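Local coordinates for chain length determinant protein (Shigella flexneri, PDB 4ZM5) that regulates the chain length of lipopolysaccharide O-antigen, probably by setting how far the polymer grows before it is passed on, at residues 93-98 / 233-238. The protein carries 1 engineered substitution. Sequence-based numbering, arbitrary orientation.
Sequences GAQMKL and PTLPIR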
loop_
_atom_site.group_PDB
_atom_site.type_symbol
_atom_site.label_atom_id
_atom_site.label_comp_id
_atom_site.label_asym_id
_atom_site.label_seq_id
_atom_site.Cartn_x
_atom_site.Cartn_y
_atom_site.Cartn_z
ATOM N N GLY B 93 -11.643 31.320 -29.964
ATOM C CA GLY B 93 -12.758 30.534 -29.450
ATOM C C GLY B 93 -12.390 29.093 -29.216
ATOM O O GLY B 93 -12.681 28.549 -28.141
ATOM N N ALA B 94 -11.734 28.472 -30.228
ATOM C CA ALA B 94 -11.241 27.092 -30.183
ATOM C C ALA B 94 -10.312 26.895 -28.983
ATOM O O ALA B 94 -10.493 25.931 -28.236
ATOM C CB ALA B 94 -10.510 26.739 -31.476
ATOM N N GLN B 95 -9.349 27.833 -28.777
ATOM C CA GLN B 95 -8.375 27.787 -27.682
ATOM C C GLN B 95 -9.077 27.934 -26.343
ATOM O O GLN B 95 -8.843 27.126 -25.443
ATOM C CB GLN B 95 -7.300 28.863 -27.855
ATOM C CG GLN B 95 -6.241 28.851 -26.749
ATOM C CD GLN B 95 -5.328 30.038 -26.845
ATOM O OE1 GLN B 95 -5.749 31.195 -26.708
ATOM N NE2 GLN B 95 -4.051 29.782 -27.067
ATOM N N MET B 96 -9.943 28.960 -26.232
ATOM C CA MET B 96 -10.731 29.283 -25.053
ATOM C C MET B 96 -11.567 28.076 -24.603
ATOM O O MET B 96 -11.493 27.677 -23.434
ATOM C CB MET B 96 -11.649 30.458 -25.393
ATOM C CG MET B 96 -12.106 31.242 -24.213
ATOM S SD MET B 96 -13.496 32.315 -24.643
ATOM C CE MET B 96 -12.755 33.354 -25.985
ATOM N N LYS B 97 -12.341 27.488 -25.545
ATOM C CA LYS B 97 -13.217 26.358 -25.261
ATOM C C LYS B 97 -12.414 25.118 -24.869
ATOM O O LYS B 97 -12.819 24.424 -23.932
ATOM C CB LYS B 97 -14.172 26.074 -26.428
ATOM C CG LYS B 97 -15.235 27.163 -26.602
ATOM C CD LYS B 97 -16.549 26.646 -27.155
ATOM C CE LYS B 97 -17.532 27.773 -27.369
ATOM N NZ LYS B 97 -18.907 27.287 -27.670
ATOM N N LEU B 98 -11.238 24.880 -25.512
ATOM C CA LEU B 98 -10.404 23.736 -25.135
ATOM C C LEU B 98 -9.936 23.869 -23.676
ATOM O O LEU B 98 -10.161 22.937 -22.898
ATOM C CB LEU B 98 -9.207 23.502 -26.074
ATOM C CG LEU B 98 -8.362 22.243 -25.747
ATOM C CD1 LEU B 98 -9.233 20.980 -25.681
ATOM C CD2 LEU B 98 -7.232 22.071 -26.705
ATOM N N PRO B 233 -3.246 24.656 -24.475
ATOM C CA PRO B 233 -4.029 24.822 -25.726
ATOM C C PRO B 233 -3.450 25.888 -26.660
ATOM O O PRO B 233 -3.153 27.014 -26.238
ATOM C CB PRO B 233 -5.432 25.206 -25.242
ATOM C CG PRO B 233 -5.519 24.640 -23.891
ATOM C CD PRO B 233 -4.133 24.739 -23.293
ATOM N N THR B 234 -3.211 25.485 -27.919
ATOM C CA THR B 234 -2.642 26.363 -28.937
ATOM C C THR B 234 -3.656 27.351 -29.471
ATOM O O THR B 234 -4.860 27.107 -29.420
ATOM C CB THR B 234 -2.081 25.577 -30.132
ATOM O OG1 THR B 234 -3.120 24.833 -30.772
ATOM C CG2 THR B 234 -0.896 24.711 -29.777
ATOM N N LEU B 235 -3.143 28.458 -30.014
ATOM C CA LEU B 235 -3.900 29.451 -30.735
ATOM C C LEU B 235 -3.620 29.167 -32.222
ATOM O O LEU B 235 -2.494 29.437 -32.670
ATOM C CB LEU B 235 -3.488 30.880 -30.307
ATOM C CG LEU B 235 -4.273 32.036 -30.927
ATOM C CD1 LEU B 235 -5.674 32.110 -30.370
ATOM C CD2 LEU B 235 -3.572 33.335 -30.679
ATOM N N PRO B 236 -4.552 28.500 -32.966
ATOM C CA PRO B 236 -4.259 28.180 -34.375
ATOM C C PRO B 236 -4.038 29.455 -35.208
ATOM O O PRO B 236 -4.812 30.412 -35.109
ATOM C CB PRO B 236 -5.482 27.374 -34.834
ATOM C CG PRO B 236 -6.550 27.680 -33.860
ATOM C CD PRO B 236 -5.888 28.013 -32.565
ATOM N N ILE B 237 -2.942 29.485 -35.980
ATOM C CA ILE B 237 -2.536 30.623 -36.790
ATOM C C ILE B 237 -3.390 30.674 -38.073
ATOM O O ILE B 237 -3.587 31.754 -38.627
ATOM C CB ILE B 237 -0.998 30.546 -37.056
ATOM C CG1 ILE B 237 -0.386 31.927 -37.345
ATOM C CG2 ILE B 237 -0.603 29.487 -38.106
ATOM C CD1 ILE B 237 1.152 32.025 -37.119
ATOM N N ARG B 238 -3.934 29.518 -38.506
ATOM C CA ARG B 238 -4.754 29.396 -39.707
ATOM C C ARG B 238 -5.801 28.272 -39.537
ATOM O O ARG B 238 -5.657 27.413 -38.657
ATOM C CB ARG B 238 -3.879 29.187 -40.961
ATOM C CG ARG B 238 -3.240 27.826 -41.074
ATOM C CD ARG B 238 -2.265 27.724 -42.239
ATOM N NE ARG B 238 -1.047 28.535 -42.091
ATOM C CZ ARG B 238 -0.003 28.226 -41.320
ATOM N NH1 ARG B 238 -0.036 27.147 -40.538
ATOM N NH2 ARG B 238 1.053 29.029 -41.273
#
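Leu235 lies over one face of the carboxamide of Gln95, its CB 3.5 Å from Gln95 NE2 and its CD1 3.8 Å from Gln95 OE1; at the nitrogen edge, NE2 bonds to Pro233 O at 3.0 Å. The bond is bent, 148° at the hydrogen, and the amide nitrogen sits above the carbonyl plane, 39° out of it; the acceptor in turn lies somewhat off the amide plane, tilted to the side opposite Leu235. Gln95 gets there as an extended arm, CG anti to the backbone N (chi1 -179°), running past the loop backbone with CB 3.4 Å from Thr234 O. The backbone N of Leu235 is also near NE2, but both are donors, and no bond joins them.

One helical turn on, Leu98 crosses the proline ring at a slant, its CD2 3.9 Å from Pro233 CB. The helix is the long 91-159 of this chain-length regulator, met here near its start, and the loop follows the short edge strand 228-229 of the antiparallel sheet. The contact pins the C-terminal loop to the start of the long helix at one end of the elongated subunit, where strand 6-13, from the N-terminal end of the chain, also lies alongside: Ser8 touches Gln95, Leu98 and Pro233.

Thr234, whose CB points from the helix, bonds through OG1 to Thr9 N, and its carbonyl oxygen accepts from Ser8 OG. Farther along the loop, Leu235 O and Ile237 N both bond to the side chain of Asn62 of a neighbouring subunit.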